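Local coordinates for RagB/SusD family nutrient uptake outer membrane protein (Bacteroides thetaiotaomicron, PDB 7KV2) that probably binds beta-glucan at the outer membrane, as a SusD-type surface glycan-binding protein of the human gut microbiota, at residues I307-N310 against G311-N314; E443-L446 against D447-I450; I498-K501 against E502-A506. All coordinates share one frame; numbering follows the deposited sequence.

All three contacts are local, each made within one unbroken run of eight or nine residues, so each closes only a short loop; they follow in series along the chain, neither nesting nor crossing. Contact 1 (307-314) comes first, a beta turn in the long loop between helices 299-303 and 326-331, packed on helix 346-355. Contact 2 (443-450) begins helix 446-456 after the loop from helix 425-435, beside helix 405-417. Contact 3 (498-506) forms the short helix 500-505 near the C terminus and reaches back to helices 110-130 and 137-162. Their centres are about 39 to 43 Å apart, and none touches another.

Contact 1: residues I307-N310 against G311-N314; sequences IWPN and GTDN
Trp308 and Thr312 meet through the indole NE1, whose N-H reaches the backbone oxygen Thr312 O at 3.1 Å. The bond is bent, with 144° at the hydrogen, and the acceptor lies practically in the indole plane, so the oxygen sits at the ring edge; the donor in turn stands slightly tilted from the carbonyl plane. Thr312 CG2 stands above the indole plane near the benzo rim, 3.9 Å from Trp308 CZ2, the two side chains crossing at about a right angle. The torsion of Trp308 suits this approach: CG lies opposite the backbone N (chi1 -180°), which carries the ring forward to the residue four positions on. The face that Thr312 CG2 approaches is also covered by Pro309 CD, 3.5 Å above the plane and offset toward the rim.

A type II beta turn from Pro309 to Thr312 sets up this meeting. Its closing bond runs from Thr312 N to Pro309 O at 3.0 Å. Gly311 takes the third position with phi 96°, a value that favours glycine; a CB there would clash with Asn310 O. Over the face of the turn turned from the indole, a water donates to Asn310 O at 2.7 Å and is also hydrogen-bonded to Thr312 OG1, at 2.8 Å, bridging the two residues.

Farther out, Asn310 OD1 accepts from Arg317 N, while Asp313 OD2 is hydrogen-bonded to Trp344 NE1. The Trp344 ring also meets the Trp308 ring edge-to-face, and Ala346, Val349 and Leu350 of helix 346-355 pack against the buried indole.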
loop_
_atom_site.group_PDB
_atom_site.type_symbol
_atom_site.label_atom_id
_atom_site.label_comp_id
_atom_site.label_asym_id
_atom_site.label_seq_id
_atom_site.Cartn_x
_atom_site.Cartn_y
_atom_site.Cartn_z
ATOM N N ILE A 307 -10.007 10.254 20.917
ATOM C CA ILE A 307 -10.428 11.460 21.683
ATOM C C ILE A 307 -9.188 12.308 22.005
ATOM O O ILE A 307 -9.067 12.883 23.123
ATOM C CB ILE A 307 -11.268 11.107 22.908
ATOM C CG1 ILE A 307 -12.171 9.894 22.621
ATOM C CG2 ILE A 307 -12.059 12.325 23.345
ATOM C CD1 ILE A 307 -13.013 9.468 23.811
ATOM N N TRP A 308 -8.289 12.396 21.025
ATOM C CA TRP A 308 -7.234 13.448 21.016
ATOM C C TRP A 308 -7.906 14.817 21.052
ATOM O O TRP A 308 -8.914 15.039 20.385
ATOM C CB TRP A 308 -6.357 13.294 19.772
ATOM C CG TRP A 308 -5.266 14.311 19.692
ATOM C CD1 TRP A 308 -5.277 15.452 18.952
ATOM C CD2 TRP A 308 -4.016 14.286 20.394
ATOM N NE1 TRP A 308 -4.082 16.108 19.103
ATOM C CE2 TRP A 308 -3.301 15.443 19.998
ATOM C CE3 TRP A 308 -3.388 13.378 21.246
ATOM C CZ2 TRP A 308 -2.032 15.729 20.495
ATOM C CZ3 TRP A 308 -2.127 13.656 21.720
ATOM C CH2 TRP A 308 -1.475 14.840 21.375
ATOM N N PRO A 309 -7.369 15.783 21.829
ATOM C CA PRO A 309 -7.833 17.169 21.708
ATOM C C PRO A 309 -7.428 17.805 20.353
ATOM O O PRO A 309 -6.327 18.313 20.228
ATOM C CB PRO A 309 -7.177 17.808 22.934
ATOM C CG PRO A 309 -5.905 17.006 23.158
ATOM C CD PRO A 309 -6.324 15.582 22.846
ATOM N N ASN A 310 -8.353 17.766 19.404
ATOM C CA ASN A 310 -8.247 18.313 18.028
ATOM C C ASN A 310 -7.512 19.671 18.046
ATOM O O ASN A 310 -7.918 20.605 18.792
ATOM C CB ASN A 310 -9.621 18.414 17.377
ATOM C CG ASN A 310 -10.082 17.125 16.752
ATOM O OD1 ASN A 310 -9.404 16.102 16.866
ATOM N ND2 ASN A 310 -11.231 17.181 16.100
ATOM N N GLY A 311 -6.468 19.767 17.238
ATOM C CA GLY A 311 -5.673 20.994 17.034
ATOM C C GLY A 311 -4.435 21.040 17.889
ATOM O O GLY A 311 -3.496 21.789 17.505
ATOM N N THR A 312 -4.376 20.293 19.002
ATOM C CA THR A 312 -3.162 20.190 19.841
ATOM C C THR A 312 -2.017 19.605 18.992
ATOM O O THR A 312 -2.192 18.493 18.402
ATOM C CB THR A 312 -3.434 19.420 21.138
ATOM O OG1 THR A 312 -4.462 20.105 21.858
ATOM C CG2 THR A 312 -2.230 19.313 22.037
ATOM N N ASP A 313 -0.916 20.345 18.843
ATOM C CA ASP A 313 0.216 19.947 17.962
ATOM C C ASP A 313 -0.291 19.745 16.522
ATOM O O ASP A 313 0.390 19.030 15.741
ATOM C CB ASP A 313 0.919 18.689 18.517
ATOM C CG ASP A 313 2.314 18.468 17.946
ATOM O OD1 ASP A 313 2.999 19.469 17.708
ATOM O OD2 ASP A 313 2.700 17.296 17.678
ATOM N N ASN A 314 -1.378 20.429 16.112
ATOM C CA ASN A 314 -1.908 20.385 14.732
ATOM C C ASN A 314 -2.189 18.936 14.334
ATOM O O ASN A 314 -2.117 18.629 13.166
ATOM C CB ASN A 314 -0.963 21.031 13.721
ATOM C CG ASN A 314 -0.958 22.544 13.855
ATOM O OD1 ASN A 314 0.085 23.159 13.689
ATOM N ND2 ASN A 314 -2.111 23.146 14.089
HETATM O O HOH W 1 -6.953 21.280 21.177
#

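Contact 2: residues E443-L446 against D447-I450; sequences EPTL and DNII
Asn448 grips the chain before its own helix twice, through its backbone N-H to Thr445 and through its side-chain amide to Glu443. The first is a capping bond: Thr445, at the N-cap of helix 446-456, accepts from Asn448 N at OG1, 3.0 Å away with 155° at the hydrogen. OG1 reaches that N-H because it stands between the backbone N and the carbonyl carbon of Thr445 (chi1 67°). In the second bond, Asn448 ND2 lies 2.9 Å from Glu443 O and comes in on a lone pair in the carbonyl plane, close to the plane of its own amide. A leucine here would probably leave Glu443 O without this side-chain donor and the approach to the helix less firmly fixed, although the backbone cap could persist.

Between the two acceptors, Pro444 centres an inverse gamma turn, closed by a weak bond from Thr445 N to the same Glu443 O. Pro444 CB also touches Ile449 CD1 at 4.2 Å, on the side where Ile449 packs against Ala413 and Thr417 of helix 405-417 and Leu429 of helix 425-435. The two carboxylates have partners outside the segments: Glu443 forms a salt bridge with Lys426, and Asp447 with Lys472. A water sits 2.6 Å from Thr445 OG1 and donates a weak, 3.5 Å bond to Asn448 OD1.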
loop_
_atom_site.group_PDB
_atom_site.type_symbol
_atom_site.label_atom_id
_atom_site.label_comp_id
_atom_site.label_asym_id
_atom_site.label_seq_id
_atom_site.Cartn_x
_atom_site.Cartn_y
_atom_site.Cartn_z
ATOM N N GLU A 443 27.441 -1.378 3.771
ATOM C CA GLU A 443 27.737 -2.274 2.634
ATOM C C GLU A 443 26.421 -2.825 2.112
ATOM O O GLU A 443 25.517 -3.112 2.891
ATOM C CB GLU A 443 28.668 -3.425 3.069
ATOM C CG GLU A 443 30.100 -2.991 3.364
ATOM C CD GLU A 443 30.807 -2.260 2.227
ATOM O OE1 GLU A 443 30.776 -2.739 1.101
ATOM O OE2 GLU A 443 31.394 -1.187 2.480
ATOM N N PRO A 444 26.299 -3.057 0.791
ATOM C CA PRO A 444 25.075 -3.602 0.211
ATOM C C PRO A 444 24.966 -5.125 0.351
ATOM O O PRO A 444 24.696 -5.787 -0.640
ATOM C CB PRO A 444 25.198 -3.165 -1.251
ATOM C CG PRO A 444 26.696 -3.284 -1.517
ATOM C CD PRO A 444 27.328 -2.796 -0.230
ATOM N N THR A 445 25.017 -5.635 1.575
ATOM C CA THR A 445 24.569 -7.022 1.886
ATOM C C THR A 445 23.047 -7.097 1.742
ATOM O O THR A 445 22.386 -6.047 1.889
ATOM C CB THR A 445 25.003 -7.482 3.276
ATOM O OG1 THR A 445 24.307 -6.711 4.256
ATOM C CG2 THR A 445 26.500 -7.362 3.491
ATOM N N LEU A 446 22.517 -8.288 1.489
ATOM C CA LEU A 446 21.058 -8.543 1.453
ATOM C C LEU A 446 20.469 -8.126 2.792
ATOM O O LEU A 446 19.419 -7.423 2.770
ATOM C CB LEU A 446 20.757 -10.018 1.189
ATOM C CG LEU A 446 20.928 -10.501 -0.244
ATOM C CD1 LEU A 446 20.350 -11.904 -0.382
ATOM C CD2 LEU A 446 20.262 -9.569 -1.250
ATOM N N ASP A 447 21.085 -8.516 3.911
ATOM C CA ASP A 447 20.512 -8.167 5.244
ATOM C C ASP A 447 20.433 -6.642 5.388
ATOM O O ASP A 447 19.411 -6.141 5.891
ATOM C CB ASP A 447 21.288 -8.793 6.402
ATOM C CG ASP A 447 21.030 -10.289 6.493
ATOM O OD1 ASP A 447 20.178 -10.786 5.743
ATOM O OD2 ASP A 447 21.708 -10.937 7.259
ATOM N N ASN A 448 21.481 -5.934 5.000
ATOM C CA ASN A 448 21.522 -4.453 5.112
ATOM C C ASN A 448 20.417 -3.837 4.226
ATOM O O ASN A 448 19.819 -2.862 4.655
ATOM C CB ASN A 448 22.885 -3.858 4.785
ATOM C CG ASN A 448 23.852 -3.952 5.946
ATOM O OD1 ASN A 448 23.490 -4.444 7.009
ATOM N ND2 ASN A 448 25.079 -3.494 5.748
ATOM N N ILE A 449 20.225 -4.328 3.008
ATOM C CA ILE A 449 19.241 -3.745 2.055
ATOM C C ILE A 449 17.825 -4.012 2.589
ATOM O O ILE A 449 17.006 -3.071 2.616
ATOM C CB ILE A 449 19.468 -4.252 0.630
ATOM C CG1 ILE A 449 20.855 -3.853 0.140
ATOM C CG2 ILE A 449 18.375 -3.746 -0.301
ATOM C CD1 ILE A 449 21.294 -4.578 -1.107
ATOM N N ILE A 450 17.572 -5.224 3.066
ATOM C CA ILE A 450 16.255 -5.614 3.609
ATOM C C ILE A 450 15.972 -4.763 4.856
ATOM O O ILE A 450 14.815 -4.265 5.008
ATOM C CB ILE A 450 16.205 -7.124 3.869
ATOM C CG1 ILE A 450 16.378 -7.913 2.569
ATOM C CG2 ILE A 450 14.926 -7.473 4.598
ATOM C CD1 ILE A 450 15.311 -7.575 1.549
HETATM O O HOH W 2 25.003 -7.530 6.661
#

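Contact 3: residues I498-K501 against E502-A506; sequences IPQK and EIDAA. With EDO (1,2-ethanediol), chain D.
Gln500 and Asp504 make a side-chain hydrogen bond within this short helix, four residues apart. Gln500 NE2 donates to Asp504 OD1 at 2.8 Å with 158° at the hydrogen, and the acceptor lies in the plane of the amide. The carboxylate is turned otherwise: its oxygen is met from above its plane, 40° out, and the two flat groups are 53° apart. The reach depends on a folded glutamine, whose chain leaves CB beside the carbonyl carbon and then bends at chi2, bringing the amide back over the turn. A second side-chain bond leads out of the helix, Glu502 OE2 being hydrogen-bonded to Tyr109 OH.

Backbone bonds define the helix start. Pro499 holds the N-cap position, and its oxygen accepts from Ile503 N at 3.2 Å and, weakly, from Glu502 N; Gln500 O and Lys501 O then take Asp504 N and Ala505 N in the i to i+4 pattern. A proline has no side-chain acceptor to cap the first N-H groups. Here Lys501 N donates an almost straight bond to O2 of a 1,2-ethanediol molecule at 3.0 Å, probably a guest from the crystallisation liquor, which is also hydrogen-bonded to Pro104 O and Met107 N.

Apolar contact comes from Ile498, just ahead of the helix. Its CG2 methyl lies 3.8 Å from Ile503 CD1 and 3.9 Å from Glu502 CB, both side chains crossing it at about a right angle.

Ile498, Pro499 and Glu502 rest on Trp112 of helix 110-130, while Ile498 and Pro499 also touch Trp162 of helix 137-162, seating helix 500-505 and its lead-in against these two N-terminal helices.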
loop_
_atom_site.group_PDB
_atom_site.type_symbol
_atom_site.label_atom_id
_atom_site.label_comp_id
_atom_site.label_asym_id
_atom_site.label_seq_id
_atom_site.Cartn_x
_atom_site.Cartn_y
_atom_site.Cartn_z
ATOM N N ILE A 498 -9.562 -18.032 2.332
ATOM C CA ILE A 498 -10.622 -17.436 1.453
ATOM C C ILE A 498 -11.897 -17.240 2.267
ATOM O O ILE A 498 -12.272 -18.130 3.024
ATOM C CB ILE A 498 -10.801 -18.308 0.201
ATOM C CG1 ILE A 498 -9.485 -18.377 -0.571
ATOM C CG2 ILE A 498 -11.957 -17.804 -0.657
ATOM C CD1 ILE A 498 -9.428 -19.445 -1.650
ATOM N N PRO A 499 -12.608 -16.083 2.182
ATOM C CA PRO A 499 -13.854 -15.890 2.914
ATOM C C PRO A 499 -14.850 -17.060 2.711
ATOM O O PRO A 499 -14.958 -17.552 1.578
ATOM C CB PRO A 499 -14.412 -14.576 2.342
ATOM C CG PRO A 499 -13.152 -13.800 1.960
ATOM C CD PRO A 499 -12.208 -14.858 1.459
ATOM N N GLN A 500 -15.532 -17.455 3.791
ATOM C CA GLN A 500 -16.488 -18.610 3.789
ATOM C C GLN A 500 -17.598 -18.335 2.769
ATOM O O GLN A 500 -17.974 -19.289 2.036
ATOM C CB GLN A 500 -17.084 -18.875 5.173
ATOM C CG GLN A 500 -17.832 -20.228 5.279
ATOM C CD GLN A 500 -16.962 -21.408 4.904
ATOM O OE1 GLN A 500 -15.850 -21.598 5.413
ATOM N NE2 GLN A 500 -17.443 -22.201 3.961
ATOM N N LYS A 501 -18.095 -17.100 2.693
ATOM C CA LYS A 501 -19.142 -16.729 1.705
ATOM C C LYS A 501 -18.668 -17.025 0.278
ATOM O O LYS A 501 -19.519 -17.466 -0.512
ATOM C CB LYS A 501 -19.621 -15.296 1.902
ATOM C CG LYS A 501 -20.550 -15.163 3.094
ATOM C CD LYS A 501 -20.745 -13.764 3.591
ATOM C CE LYS A 501 -21.434 -13.706 4.940
ATOM N NZ LYS A 501 -21.388 -12.327 5.477
ATOM N N GLU A 502 -17.388 -16.840 -0.055
ATOM C CA GLU A 502 -16.873 -17.170 -1.413
ATOM C C GLU A 502 -16.791 -18.686 -1.592
ATOM O O GLU A 502 -17.067 -19.121 -2.698
ATOM C CB GLU A 502 -15.507 -16.575 -1.727
ATOM C CG GLU A 502 -15.540 -15.076 -1.956
ATOM C CD GLU A 502 -16.364 -14.602 -3.141
ATOM O OE1 GLU A 502 -16.169 -15.122 -4.243
ATOM O OE2 GLU A 502 -17.191 -13.707 -2.943
ATOM N N ILE A 503 -16.349 -19.444 -0.584
ATOM C CA ILE A 503 -16.257 -20.937 -0.688
ATOM C C ILE A 503 -17.660 -21.491 -0.951
ATOM O O ILE A 503 -17.801 -22.384 -1.839
ATOM C CB ILE A 503 -15.635 -21.554 0.577
ATOM C CG1 ILE A 503 -14.225 -21.005 0.835
ATOM C CG2 ILE A 503 -15.650 -23.079 0.478
ATOM C CD1 ILE A 503 -13.217 -21.352 -0.233
ATOM N N ASP A 504 -18.641 -20.938 -0.236
ATOM C CA ASP A 504 -20.067 -21.368 -0.236
ATOM C C ASP A 504 -20.686 -21.077 -1.607
ATOM O O ASP A 504 -21.422 -21.944 -2.132
ATOM C CB ASP A 504 -20.855 -20.693 0.891
ATOM C CG ASP A 504 -20.576 -21.256 2.278
ATOM O OD1 ASP A 504 -19.739 -22.153 2.405
ATOM O OD2 ASP A 504 -21.181 -20.767 3.224
ATOM N N ALA A 505 -20.373 -19.917 -2.186
ATOM C CA ALA A 505 -20.936 -19.473 -3.474
ATOM C C ALA A 505 -20.314 -20.270 -4.626
ATOM O O ALA A 505 -20.984 -20.439 -5.639
ATOM C CB ALA A 505 -20.757 -17.991 -3.627
ATOM N N ALA A 506 -19.108 -20.805 -4.485
ATOM C CA ALA A 506 -18.418 -21.476 -5.612
ATOM C C ALA A 506 -18.939 -22.912 -5.790
ATOM O O ALA A 506 -18.560 -23.534 -6.779
ATOM C CB ALA A 506 -16.930 -21.453 -5.397
HETATM C C1 EDO D . -15.948 -13.352 5.766
HETATM O O1 EDO D . -15.621 -13.934 6.972
HETATM C C2 EDO D . -17.260 -13.839 5.283
HETATM O O2 EDO D . -17.162 -15.149 4.772
#